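Local coordinates for adhesion and penetration protein autotransporter (Haemophilus influenzae, PDB 3SYJ) that promotes bacterial adherence and invasion by binding directly to a host cell structure, self-associates between cells to drive bacterial aggregation, and is probably a serine protease, at residues N552-L557 / N575-I580; F588-P593 / V640-V645; E630-K635 / S646-N651; T701-S706 / A721-N726. One frame throughout, in Å; residues are numbered along the deposited sequence.

Interaction 1: N552-L557 / N575-I580; sequences NGRLNL and NLKGDI
In the beta-solenoid stalk of the Hap passenger domain, Leu557 and Ile580 pair in parallel on successive coils, just after a turn in which Asn552 reaches across to Asn575. The amide of Asn552 gives ND2 to Asn575 O (2.9 Å, 162° at the hydrogen), and the acceptor lies close to the amide plane. This branch is set by chi1 of -166°, which turns CG away from the backbone N and toward the next coil. Further along, Leu555 N reaches Lys577 O at 2.9 Å, approaching from above the carbonyl plane, while Leu557 N meets Asp579 O almost head-on.

Between these two bonds a side chain stands in for the backbone: Asn556 OD1 accepts the N-H of Asp579 (2.9 Å) in the carbonyl plane, on a lone pair. Gly578 CA packs 3.4 Å from Asn556 OD1 and also directs a hydrogen at Leu555 O. The Arg554 guanidinium lies flat over Lys577 O, which sits 3.5 Å from its plane and over its centre. A water in the plane of this group links NH2 to Asp579 OD1, an oxygen that is also bonded from the following coil.

On the inner side, Leu576 CD2 packs at 3.7 Å on Leu555 CG, and Leu557 and Ile580 lie side by side.

Strand 510-514 flanks this pair on one side, with Ala510 and Val512 against Leu555, and strand 631-634 continues it on the other. There Glu630 forms a salt bridge with Arg554 NH1, while Asn552 N meets Gln915 of the second subunit.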
loop_
_atom_site.group_PDB
_atom_site.type_symbol
_atom_site.label_atom_id
_atom_site.label_comp_id
_atom_site.label_asym_id
_atom_site.label_seq_id
_atom_site.Cartn_x
_atom_site.Cartn_y
_atom_site.Cartn_z
ATOM N N ASN A 552 5.946 -33.115 -5.521
ATOM C CA ASN A 552 4.538 -32.749 -5.521
ATOM C C ASN A 552 4.149 -32.124 -6.865
ATOM O O ASN A 552 4.096 -30.903 -7.002
ATOM C CB ASN A 552 4.227 -31.803 -4.354
ATOM C CG ASN A 552 2.736 -31.651 -4.099
ATOM O OD1 ASN A 552 1.943 -32.524 -4.450
ATOM N ND2 ASN A 552 2.348 -30.537 -3.483
ATOM N N GLY A 553 3.886 -32.975 -7.855
ATOM C CA GLY A 553 3.544 -32.519 -9.192
ATOM C C GLY A 553 2.159 -31.907 -9.275
ATOM O O GLY A 553 1.339 -32.099 -8.374
ATOM N N ARG A 554 1.900 -31.163 -10.346
ATOM C CA ARG A 554 0.622 -30.474 -10.493
ATOM C C ARG A 554 -0.517 -31.479 -10.404
ATOM O O ARG A 554 -0.516 -32.486 -11.105
ATOM C CB ARG A 554 0.520 -29.724 -11.830
ATOM C CG ARG A 554 1.714 -28.863 -12.222
ATOM C CD ARG A 554 1.592 -27.420 -11.742
ATOM N NE ARG A 554 0.221 -26.922 -11.781
ATOM C CZ ARG A 554 -0.193 -25.868 -11.084
ATOM N NH1 ARG A 554 0.664 -25.217 -10.308
ATOM N NH2 ARG A 554 -1.458 -25.468 -11.152
ATOM N N LEU A 555 -1.485 -31.191 -9.544
ATOM C CA LEU A 555 -2.660 -32.039 -9.407
ATOM C C LEU A 555 -3.899 -31.179 -9.142
ATOM O O LEU A 555 -3.904 -30.346 -8.239
ATOM C CB LEU A 555 -2.440 -33.064 -8.290
ATOM C CG LEU A 555 -3.583 -34.004 -7.896
ATOM C CD1 LEU A 555 -3.980 -34.879 -9.063
ATOM C CD2 LEU A 555 -3.165 -34.860 -6.711
ATOM N N ASN A 556 -4.932 -31.365 -9.960
ATOM C CA ASN A 556 -6.205 -30.671 -9.782
ATOM C C ASN A 556 -7.305 -31.628 -9.363
ATOM O O ASN A 556 -7.303 -32.798 -9.750
ATOM C CB ASN A 556 -6.625 -29.978 -11.071
ATOM C CG ASN A 556 -5.568 -29.060 -11.584
ATOM O OD1 ASN A 556 -5.266 -28.049 -10.958
ATOM N ND2 ASN A 556 -4.973 -29.409 -12.717
ATOM N N LEU A 557 -8.247 -31.110 -8.581
ATOM C CA LEU A 557 -9.376 -31.890 -8.104
ATOM C C LEU A 557 -10.694 -31.237 -8.523
ATOM O O LEU A 557 -10.917 -30.054 -8.267
ATOM C CB LEU A 557 -9.315 -32.010 -6.583
ATOM C CG LEU A 557 -10.536 -32.634 -5.920
ATOM C CD1 LEU A 557 -10.632 -34.117 -6.277
ATOM C CD2 LEU A 557 -10.472 -32.419 -4.419
ATOM N N ASN A 575 -2.724 -31.017 -0.239
ATOM C CA ASN A 575 -1.544 -30.191 -0.436
ATOM C C ASN A 575 -1.334 -30.015 -1.930
ATOM O O ASN A 575 -0.354 -30.498 -2.488
ATOM C CB ASN A 575 -0.314 -30.837 0.193
ATOM C CG ASN A 575 0.872 -29.902 0.225
ATOM O OD1 ASN A 575 2.023 -30.327 0.097
ATOM N ND2 ASN A 575 0.599 -28.614 0.391
ATOM N N LEU A 576 -2.265 -29.323 -2.576
ATOM C CA LEU A 576 -2.332 -29.329 -4.030
ATOM C C LEU A 576 -1.558 -28.224 -4.709
ATOM O O LEU A 576 -1.789 -27.043 -4.461
ATOM C CB LEU A 576 -3.780 -29.268 -4.503
ATOM C CG LEU A 576 -4.590 -30.537 -4.274
ATOM C CD1 LEU A 576 -6.052 -30.288 -4.578
ATOM C CD2 LEU A 576 -4.044 -31.656 -5.123
ATOM N N LYS A 577 -0.648 -28.626 -5.585
ATOM C CA LYS A 577 -0.076 -27.716 -6.554
ATOM C C LYS A 577 -1.061 -27.727 -7.719
ATOM O O LYS A 577 -0.890 -28.462 -8.689
ATOM C CB LYS A 577 1.290 -28.218 -6.997
ATOM C CG LYS A 577 2.394 -27.187 -6.875
ATOM C CD LYS A 577 2.848 -27.035 -5.425
ATOM C CE LYS A 577 3.890 -25.924 -5.282
ATOM N NZ LYS A 577 4.719 -26.069 -4.051
ATOM N N GLY A 578 -2.116 -26.930 -7.592
ATOM C CA GLY A 578 -3.239 -26.981 -8.501
ATOM C C GLY A 578 -4.481 -26.488 -7.790
ATOM O O GLY A 578 -4.398 -25.930 -6.696
ATOM N N ASP A 579 -5.639 -26.706 -8.402
ATOM C CA ASP A 579 -6.873 -26.130 -7.904
ATOM C C ASP A 579 -7.856 -27.185 -7.453
ATOM O O ASP A 579 -7.729 -28.357 -7.807
ATOM C CB ASP A 579 -7.552 -25.316 -9.002
ATOM C CG ASP A 579 -6.721 -24.155 -9.467
ATOM O OD1 ASP A 579 -5.817 -23.728 -8.720
ATOM O OD2 ASP A 579 -6.981 -23.667 -10.584
ATOM N N ILE A 580 -8.843 -26.744 -6.679
ATOM C CA ILE A 580 -10.027 -27.537 -6.395
ATOM C C ILE A 580 -11.213 -26.794 -6.994
ATOM O O ILE A 580 -11.428 -25.608 -6.711
ATOM C CB ILE A 580 -10.251 -27.739 -4.874
ATOM C CG1 ILE A 580 -9.104 -28.542 -4.262
ATOM C CG2 ILE A 580 -11.571 -28.446 -4.610
ATOM C CD1 ILE A 580 -9.215 -28.713 -2.757
HETATM O O HOH W 1 -0.149 -31.281 -6.008
HETATM O O HOH W 2 4.426 -28.136 -2.319
HETATM O O HOH W 3 -3.510 -23.342 -10.299
#

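Interaction 2: F588-P593 / V640-V645; sequences FFSGRP and VVSRNV
Phe588, Phe589 and Val640 bury the largest areas here, where two parallel strands run side by side. Val640 packs over one face of the Phe588 ring as a CH-pi contact: its CB is 3.9 Å from the ring centroid and only 6° off the normal. The two side chains point the same way, and both valine methyls spread across that face, CG1 approaching Phe588 CE2 to 3.8 Å. This overlap depends on a chi1 of -87°, which swings the phenyl group over its neighbour on the next coil.

Phe589 emerges on the other face of the sheet, beside Val641. Its backbone is gripped from both ends, N donating to Val640 O (2.8 Å) and O accepting from Ser642 N in a straight bond (180° at the hydrogen). Val645 CG2 also closes on Phe589 O, at 3.5 Å.

Beyond the strands, Gly591 N donates to Arg643 O (3.0 Å), extending the pairing into the turn. There Gly591 CA passes 3.3 Å from Asn644 O in a CA-H...O contact. A water joins the hydroxyls of Ser590 and Ser642, and Ser590 OG donates to Gly591 O.

Phe627 meets Phe589 edge-to-face, while Thr671 and Cys673 pack on Phe588. Parallel pairing of strands from successive coils, with Phe589 and Val641 turned together into the apolar interior, is the hallmark of a right-handed beta-helix, the fold of autotransporter passenger domains.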
loop_
_atom_site.group_PDB
_atom_site.type_symbol
_atom_site.label_atom_id
_atom_site.label_comp_id
_atom_site.label_asym_id
_atom_site.label_seq_id
_atom_site.Cartn_x
_atom_site.Cartn_y
_atom_site.Cartn_z
ATOM N N PHE A 588 -17.636 -30.390 1.667
ATOM C CA PHE A 588 -17.261 -30.083 3.045
ATOM C C PHE A 588 -15.783 -30.316 3.277
ATOM O O PHE A 588 -15.265 -31.389 2.975
ATOM C CB PHE A 588 -18.059 -30.942 4.041
ATOM C CG PHE A 588 -19.390 -30.352 4.431
ATOM C CD1 PHE A 588 -20.405 -30.223 3.500
ATOM C CD2 PHE A 588 -19.627 -29.934 5.730
ATOM C CE1 PHE A 588 -21.631 -29.681 3.856
ATOM C CE2 PHE A 588 -20.851 -29.396 6.090
ATOM C CZ PHE A 588 -21.851 -29.274 5.152
ATOM N N PHE A 589 -15.105 -29.301 3.801
ATOM C CA PHE A 589 -13.754 -29.464 4.331
ATOM C C PHE A 589 -13.889 -29.542 5.839
ATOM O O PHE A 589 -14.388 -28.612 6.473
ATOM C CB PHE A 589 -12.860 -28.284 3.951
ATOM C CG PHE A 589 -12.684 -28.102 2.472
ATOM C CD1 PHE A 589 -11.582 -28.631 1.821
ATOM C CD2 PHE A 589 -13.618 -27.394 1.737
ATOM C CE1 PHE A 589 -11.414 -28.458 0.455
ATOM C CE2 PHE A 589 -13.465 -27.219 0.381
ATOM C CZ PHE A 589 -12.359 -27.753 -0.267
ATOM N N SER A 590 -13.468 -30.658 6.421
ATOM C CA SER A 590 -13.756 -30.898 7.826
ATOM C C SER A 590 -12.638 -31.654 8.528
ATOM O O SER A 590 -11.856 -32.366 7.894
ATOM C CB SER A 590 -15.060 -31.694 7.950
ATOM O OG SER A 590 -15.427 -31.888 9.309
ATOM N N GLY A 591 -12.564 -31.488 9.842
ATOM C CA GLY A 591 -11.788 -32.387 10.669
ATOM C C GLY A 591 -12.664 -33.602 10.892
ATOM O O GLY A 591 -13.734 -33.707 10.292
ATOM N N ARG A 592 -12.229 -34.523 11.747
ATOM C CA ARG A 592 -13.013 -35.725 12.044
ATOM C C ARG A 592 -12.844 -36.177 13.496
ATOM O O ARG A 592 -11.827 -35.894 14.134
ATOM C CB ARG A 592 -12.629 -36.872 11.107
ATOM C CG ARG A 592 -11.151 -37.233 11.134
ATOM C CD ARG A 592 -10.961 -38.713 10.877
ATOM N NE ARG A 592 -11.540 -39.493 11.965
ATOM C CZ ARG A 592 -11.878 -40.777 11.886
ATOM N NH1 ARG A 592 -11.696 -41.454 10.761
ATOM N NH2 ARG A 592 -12.405 -41.382 12.941
ATOM N N PRO A 593 -13.841 -36.897 14.023
ATOM C CA PRO A 593 -13.693 -37.353 15.408
ATOM C C PRO A 593 -12.460 -38.240 15.546
ATOM O O PRO A 593 -12.130 -38.988 14.622
ATOM C CB PRO A 593 -14.970 -38.168 15.645
ATOM C CG PRO A 593 -15.944 -37.686 14.615
ATOM C CD PRO A 593 -15.117 -37.327 13.422
ATOM N N VAL A 640 -18.344 -25.736 2.058
ATOM C CA VAL A 640 -18.418 -25.437 3.486
ATOM C C VAL A 640 -17.150 -25.871 4.202
ATOM O O VAL A 640 -16.725 -27.021 4.080
ATOM C CB VAL A 640 -19.621 -26.139 4.145
ATOM C CG1 VAL A 640 -19.704 -25.782 5.631
ATOM C CG2 VAL A 640 -20.915 -25.779 3.431
ATOM N N VAL A 641 -16.538 -24.947 4.936
ATOM C CA VAL A 641 -15.397 -25.282 5.784
ATOM C C VAL A 641 -15.902 -25.399 7.218
ATOM O O VAL A 641 -16.319 -24.408 7.821
ATOM C CB VAL A 641 -14.284 -24.229 5.691
ATOM C CG1 VAL A 641 -13.061 -24.670 6.485
ATOM C CG2 VAL A 641 -13.919 -23.971 4.230
ATOM N N SER A 642 -15.871 -26.618 7.751
ATOM C CA SER A 642 -16.584 -26.944 8.983
ATOM C C SER A 642 -15.580 -27.098 10.122
ATOM O O SER A 642 -14.446 -26.628 10.023
ATOM C CB SER A 642 -17.289 -28.302 8.844
ATOM O OG SER A 642 -18.216 -28.521 9.895
ATOM N N ARG A 643 -15.999 -27.751 11.203
ATOM C CA ARG A 643 -15.296 -27.707 12.484
ATOM C C ARG A 643 -13.988 -28.476 12.443
ATOM O O ARG A 643 -13.830 -29.404 11.653
ATOM C CB ARG A 643 -16.177 -28.245 13.616
ATOM C CG ARG A 643 -16.764 -29.638 13.368
ATOM C CD ARG A 643 -17.393 -30.208 14.641
ATOM N NE ARG A 643 -16.383 -30.443 15.669
ATOM C CZ ARG A 643 -16.622 -31.024 16.842
ATOM N NH1 ARG A 643 -17.848 -31.440 17.148
ATOM N NH2 ARG A 643 -15.630 -31.187 17.712
ATOM N N ASN A 644 -13.062 -28.083 13.311
ATOM C CA ASN A 644 -11.747 -28.707 13.405
ATOM C C ASN A 644 -10.940 -28.660 12.106
ATOM O O ASN A 644 -10.271 -29.625 11.726
ATOM C CB ASN A 644 -11.846 -30.125 13.972
ATOM C CG ASN A 644 -12.442 -30.146 15.376
ATOM O OD1 ASN A 644 -13.640 -30.382 15.541
ATOM N ND2 ASN A 644 -11.613 -29.872 16.391
ATOM N N VAL A 645 -11.011 -27.521 11.431
ATOM C CA VAL A 645 -10.084 -27.215 10.359
ATOM C C VAL A 645 -9.169 -26.124 10.893
ATOM O O VAL A 645 -9.605 -24.995 11.133
ATOM C CB VAL A 645 -10.798 -26.711 9.092
ATOM C CG1 VAL A 645 -9.777 -26.347 8.027
ATOM C CG2 VAL A 645 -11.783 -27.760 8.569
HETATM O O HOH W 4 -18.368 -31.464 9.258
#

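Interaction 3: E630-K635 / S646-N651; sequences ENFQIK and SSIEGN
Phe632 is the centre of this contact, its ring reaching across to Ile648 and the carbonyl of Glu649. CZ touches Ile648 CG1 at 3.6 Å, the two side chains crossing at a slant, while the CE2 edge faces Glu649 O at 3.5 Å, near the ring plane. A chi1 of -55° keeps the phenyl group beside its own backbone N and directs it toward the corner at Gly650. Ile648 meets it with CG1 anti to the backbone N (chi1 -170°), which lays CG1 and CD1 against the end of the ring. Gly650 CA lies 3.7 Å from Phe632 CE2, at the corner of the chain.

Two backbone bonds tie the segments together: Asn651 N donates to Glu630 O (3.1 Å, 171° at the hydrogen), and Phe632 N donates to Asn651 O at 2.8 Å. Asn631 CA lies 3.2 Å from Asn651 O in a CA-H...O contact. The same carbonyl weakly accepts from a water that also donates to Asn631 OD1.

Both segments turn a corner here, at Glu630 and at Gly650, as the beta-solenoid passes from one face of its coil to the next. Only Asn631 and Asn651 form a parallel bridge, and the touching parts run nearly at right angles, so Ile648 belongs to the face before the corner and Phe632 to the one after it.

Further out, Trp652 stacks on the Phe632 ring, and Ile648 rests on Phe627 and Val641. Asn651 OD1 accepts from Ser706 N on the following coil, and Asn631 ND2 bonds to Asp579 OD1 on the preceding one.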
loop_
_atom_site.group_PDB
_atom_site.type_symbol
_atom_site.label_atom_id
_atom_site.label_comp_id
_atom_site.label_asym_id
_atom_site.label_seq_id
_atom_site.Cartn_x
_atom_site.Cartn_y
_atom_site.Cartn_z
ATOM N N GLU A 630 -3.845 -24.073 -4.591
ATOM C CA GLU A 630 -3.602 -22.774 -5.211
ATOM C C GLU A 630 -4.910 -21.971 -5.289
ATOM O O GLU A 630 -5.007 -20.873 -4.745
ATOM C CB GLU A 630 -2.913 -22.943 -6.579
ATOM C CG GLU A 630 -1.483 -23.510 -6.443
ATOM C CD GLU A 630 -0.745 -23.735 -7.765
ATOM O OE1 GLU A 630 -1.351 -23.608 -8.845
ATOM O OE2 GLU A 630 0.462 -24.056 -7.717
ATOM N N ASN A 631 -5.924 -22.532 -5.935
ATOM C CA ASN A 631 -7.217 -21.866 -5.997
ATOM C C ASN A 631 -8.361 -22.793 -5.642
ATOM O O ASN A 631 -8.325 -23.988 -5.942
ATOM C CB ASN A 631 -7.476 -21.279 -7.386
ATOM C CG ASN A 631 -6.404 -20.297 -7.821
ATOM O OD1 ASN A 631 -6.531 -19.084 -7.626
ATOM N ND2 ASN A 631 -5.337 -20.820 -8.413
ATOM N N PHE A 632 -9.377 -22.229 -5.000
ATOM C CA PHE A 632 -10.655 -22.893 -4.846
ATOM C C PHE A 632 -11.639 -22.185 -5.768
ATOM O O PHE A 632 -12.024 -21.045 -5.527
ATOM C CB PHE A 632 -11.148 -22.814 -3.401
ATOM C CG PHE A 632 -10.171 -23.355 -2.399
ATOM C CD1 PHE A 632 -10.175 -24.701 -2.063
ATOM C CD2 PHE A 632 -9.249 -22.514 -1.790
ATOM C CE1 PHE A 632 -9.274 -25.200 -1.145
ATOM C CE2 PHE A 632 -8.347 -23.003 -0.868
ATOM C CZ PHE A 632 -8.355 -24.349 -0.541
ATOM N N GLN A 633 -12.032 -22.859 -6.837
ATOM C CA GLN A 633 -12.990 -22.287 -7.760
ATOM C C GLN A 633 -14.335 -22.940 -7.527
ATOM O O GLN A 633 -14.591 -24.048 -7.996
ATOM C CB GLN A 633 -12.529 -22.497 -9.203
ATOM C CG GLN A 633 -11.034 -22.332 -9.371
ATOM C CD GLN A 633 -10.608 -22.194 -10.818
ATOM O OE1 GLN A 633 -11.444 -22.056 -11.716
ATOM N NE2 GLN A 633 -9.297 -22.225 -11.055
ATOM N N ILE A 634 -15.189 -22.259 -6.781
ATOM C CA ILE A 634 -16.527 -22.756 -6.533
ATOM C C ILE A 634 -17.422 -22.135 -7.594
ATOM O O ILE A 634 -17.926 -21.029 -7.418
ATOM C CB ILE A 634 -17.002 -22.382 -5.114
ATOM C CG1 ILE A 634 -15.873 -22.604 -4.103
ATOM C CG2 ILE A 634 -18.246 -23.164 -4.721
ATOM C CD1 ILE A 634 -15.235 -23.989 -4.166
ATOM N N LYS A 635 -17.579 -22.842 -8.711
ATOM C CA LYS A 635 -18.320 -22.340 -9.866
ATOM C C LYS A 635 -19.815 -22.607 -9.744
ATOM O O LYS A 635 -20.606 -22.160 -10.573
ATOM C CB LYS A 635 -17.805 -22.987 -11.152
ATOM C CG LYS A 635 -16.331 -22.745 -11.438
ATOM C CD LYS A 635 -15.946 -23.354 -12.775
ATOM C CE LYS A 635 -14.502 -23.051 -13.138
ATOM N NZ LYS A 635 -14.139 -23.700 -14.429
ATOM N N SER A 646 -7.907 -26.476 11.112
ATOM C CA SER A 646 -6.951 -25.536 11.674
ATOM C C SER A 646 -6.733 -24.384 10.718
ATOM O O SER A 646 -6.680 -23.224 11.122
ATOM C CB SER A 646 -5.620 -26.229 11.956
ATOM O OG SER A 646 -5.738 -27.103 13.057
ATOM N N SER A 647 -6.598 -24.715 9.443
ATOM C CA SER A 647 -6.325 -23.705 8.436
ATOM C C SER A 647 -6.705 -24.212 7.064
ATOM O O SER A 647 -6.615 -25.410 6.785
ATOM C CB SER A 647 -4.841 -23.334 8.440
ATOM O OG SER A 647 -4.034 -24.459 8.143
ATOM N N ILE A 648 -7.149 -23.298 6.213
ATOM C CA ILE A 648 -7.297 -23.607 4.804
ATOM C C ILE A 648 -6.599 -22.513 4.014
ATOM O O ILE A 648 -6.899 -21.332 4.182
ATOM C CB ILE A 648 -8.779 -23.804 4.396
ATOM C CG1 ILE A 648 -8.873 -24.357 2.972
ATOM C CG2 ILE A 648 -9.596 -22.522 4.597
ATOM C CD1 ILE A 648 -10.233 -24.921 2.634
ATOM N N GLU A 649 -5.639 -22.918 3.185
ATOM C CA GLU A 649 -4.794 -21.979 2.462
ATOM C C GLU A 649 -5.019 -22.034 0.952
ATOM O O GLU A 649 -5.070 -23.113 0.358
ATOM C CB GLU A 649 -3.311 -22.233 2.767
ATOM C CG GLU A 649 -2.381 -21.235 2.092
ATOM C CD GLU A 649 -0.905 -21.546 2.298
ATOM O OE1 GLU A 649 -0.551 -22.169 3.321
ATOM O OE2 GLU A 649 -0.093 -21.152 1.433
ATOM N N GLY A 650 -5.124 -20.859 0.337
ATOM C CA GLY A 650 -5.369 -20.746 -1.090
ATOM C C GLY A 650 -6.371 -19.643 -1.368
ATOM O O GLY A 650 -7.046 -19.173 -0.451
ATOM N N ASN A 651 -6.483 -19.229 -2.629
ATOM C CA ASN A 651 -7.379 -18.134 -2.984
ATOM C C ASN A 651 -8.715 -18.655 -3.484
ATOM O O ASN A 651 -8.770 -19.669 -4.174
ATOM C CB ASN A 651 -6.729 -17.217 -4.025
ATOM C CG ASN A 651 -5.468 -16.542 -3.501
ATOM O OD1 ASN A 651 -5.410 -16.097 -2.352
ATOM N ND2 ASN A 651 -4.449 -16.471 -4.345
HETATM O O HOH W 5 -9.138 -18.386 -6.793
#

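Interaction 4: T701-S706 / A721-N726; sequences TQINGS and AKLNGN
Strands 701-704 and 721-723 run parallel with their axes 4.7 Å apart and inclined by 19°, Thr701 pairing with Ala721, Gln702 with Lys722 and Ile703 with Leu723. Three backbone bonds join them: Lys722 N to Thr701 O (2.7 Å), Ile703 N to Lys722 O, and Asn724 N to Ile703 O (2.8 Å). Past the strands the segments stay close through glycines, Gly725 CA pointing a hydrogen at Gly705 O from 3.1 Å.

Such in-register stacking of equivalent residues, coil upon coil, is characteristic of a beta-solenoid, and here it places Asn704 beside Asn724 on the neighbouring coil. The two side chains point the same way, their amide planes nearly coplanar at 24°. Asn724 ND2 uses both hydrogens across the contact: one goes to Asn704 OD1 at 2.9 Å, nearly along the C=O axis, and the other to Gln702 OE1 at 3.0 Å, tilted from the carbonyl plane but within the donor's amide plane. These two bonds fix the rotation of the Asn724 amide. Gln702 reaches it by bending at chi2 (-57°), a fold that also brings OE1 over Lys722 CD, while its NE2 donates to Lys700 O.

On the inner face the Ile703 and Leu723 side chains cross, CG2 of Ile703 3.6 Å from CD1 of Leu723, and Ala721 lies beside Thr701, whose hydroxyl bonds to Val645 O. Strand 645-654 pairs with 701-704 on the side away from Lys722, and strand 742-744 takes the next place beyond Leu723.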
loop_
_atom_site.group_PDB
_atom_site.type_symbol
_atom_site.label_atom_id
_atom_site.label_comp_id
_atom_site.label_asym_id
_atom_site.label_seq_id
_atom_site.Cartn_x
_atom_site.Cartn_y
_atom_site.Cartn_z
ATOM N N THR A 701 -10.630 -21.340 12.545
ATOM C CA THR A 701 -10.037 -21.616 11.245
ATOM C C THR A 701 -9.297 -20.410 10.668
ATOM O O THR A 701 -9.871 -19.332 10.516
ATOM C CB THR A 701 -11.110 -22.037 10.249
ATOM O OG1 THR A 701 -11.836 -23.151 10.788
ATOM C CG2 THR A 701 -10.475 -22.416 8.925
ATOM N N GLN A 702 -8.023 -20.594 10.350
ATOM C CA GLN A 702 -7.269 -19.557 9.658
ATOM C C GLN A 702 -7.470 -19.736 8.168
ATOM O O GLN A 702 -6.930 -20.673 7.573
ATOM C CB GLN A 702 -5.775 -19.642 9.982
ATOM C CG GLN A 702 -5.452 -19.610 11.451
ATOM C CD GLN A 702 -5.996 -18.374 12.147
ATOM O OE1 GLN A 702 -5.690 -17.240 11.768
ATOM N NE2 GLN A 702 -6.794 -18.590 13.183
ATOM N N ILE A 703 -8.257 -18.847 7.568
ATOM C CA ILE A 703 -8.446 -18.838 6.122
ATOM C C ILE A 703 -7.334 -18.012 5.492
ATOM O O ILE A 703 -7.366 -16.780 5.533
ATOM C CB ILE A 703 -9.805 -18.226 5.731
ATOM C CG1 ILE A 703 -10.953 -18.926 6.470
ATOM C CG2 ILE A 703 -10.001 -18.291 4.229
ATOM C CD1 ILE A 703 -12.213 -18.073 6.594
ATOM N N ASN A 704 -6.352 -18.688 4.909
ATOM C CA ASN A 704 -5.157 -18.018 4.414
ATOM C C ASN A 704 -5.162 -17.814 2.903
ATOM O O ASN A 704 -4.540 -18.566 2.145
ATOM C CB ASN A 704 -3.901 -18.762 4.880
ATOM C CG ASN A 704 -3.757 -18.760 6.400
ATOM O OD1 ASN A 704 -4.189 -17.822 7.074
ATOM N ND2 ASN A 704 -3.159 -19.815 6.942
ATOM N N GLY A 705 -5.871 -16.777 2.475
ATOM C CA GLY A 705 -6.022 -16.472 1.068
ATOM C C GLY A 705 -6.979 -15.315 0.905
ATOM O O GLY A 705 -7.418 -14.716 1.885
ATOM N N SER A 706 -7.307 -14.995 -0.336
ATOM C CA SER A 706 -8.238 -13.912 -0.594
ATOM C C SER A 706 -9.510 -14.498 -1.153
ATOM O O SER A 706 -9.542 -15.661 -1.545
ATOM C CB SER A 706 -7.642 -12.940 -1.601
ATOM O OG SER A 706 -7.263 -13.652 -2.770
ATOM N N ALA A 721 -13.697 -18.607 13.033
ATOM C CA ALA A 721 -13.004 -18.466 11.765
ATOM C C ALA A 721 -12.378 -17.087 11.676
ATOM O O ALA A 721 -12.910 -16.108 12.211
ATOM C CB ALA A 721 -13.963 -18.684 10.607
ATOM N N LYS A 722 -11.237 -17.029 11.003
ATOM C CA LYS A 722 -10.515 -15.789 10.801
ATOM C C LYS A 722 -10.020 -15.736 9.362
ATOM O O LYS A 722 -9.259 -16.601 8.921
ATOM C CB LYS A 722 -9.342 -15.703 11.775
ATOM C CG LYS A 722 -8.481 -14.465 11.627
ATOM C CD LYS A 722 -7.376 -14.480 12.665
ATOM C CE LYS A 722 -6.587 -13.190 12.677
ATOM N NZ LYS A 722 -5.623 -13.180 13.821
ATOM N N LEU A 723 -10.474 -14.726 8.629
ATOM C CA LEU A 723 -10.042 -14.519 7.255
ATOM C C LEU A 723 -8.753 -13.714 7.235
ATOM O O LEU A 723 -8.732 -12.552 7.636
ATOM C CB LEU A 723 -11.127 -13.800 6.454
ATOM C CG LEU A 723 -10.875 -13.515 4.970
ATOM C CD1 LEU A 723 -10.394 -14.749 4.202
ATOM C CD2 LEU A 723 -12.134 -12.963 4.330
ATOM N N ASN A 724 -7.672 -14.342 6.788
ATOM C CA ASN A 724 -6.405 -13.649 6.643
ATOM C C ASN A 724 -6.190 -13.319 5.175
ATOM O O ASN A 724 -5.369 -13.939 4.499
ATOM C CB ASN A 724 -5.263 -14.505 7.190
ATOM C CG ASN A 724 -5.398 -14.769 8.686
ATOM O OD1 ASN A 724 -5.581 -13.843 9.480
ATOM N ND2 ASN A 724 -5.305 -16.034 9.075
ATOM N N GLY A 725 -6.958 -12.350 4.683
ATOM C CA GLY A 725 -6.913 -11.966 3.283
ATOM C C GLY A 725 -7.995 -10.957 2.941
ATOM O O GLY A 725 -8.800 -10.585 3.798
ATOM N N ASN A 726 -8.007 -10.510 1.686
ATOM C CA ASN A 726 -8.981 -9.522 1.218
ATOM C C ASN A 726 -10.213 -10.175 0.598
ATOM O O ASN A 726 -10.178 -11.333 0.189
ATOM C CB ASN A 726 -8.353 -8.581 0.184
ATOM C CG ASN A 726 -7.024 -8.006 0.637
ATOM O OD1 ASN A 726 -6.879 -7.538 1.766
ATOM N ND2 ASN A 726 -6.041 -8.030 -0.258
#

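In the fold
All four contacts join coils of the same beta-solenoid region. Interaction 2 is the most buried, with aromatic and aliphatic packing on both faces of its strands, whereas interactions 1, 3 and 4 are partly buried; asparagine side chains bond across interactions 1 and 4, and waters bridge 1, 2 and 3. Strand 579-582 of interaction 1 pairs with strand 631-634 of interaction 3. Strand 645-654 carries interaction 3 on to strand 701-709 of interaction 4. Ile580, Phe589, Phe632 and Ile648 form a connected apolar chain through interactions 1, 2 and 3. Interaction 1 alone touches the second subunit; interactions 1 and 4 do not meet, their nearest atoms about 11 Å apart.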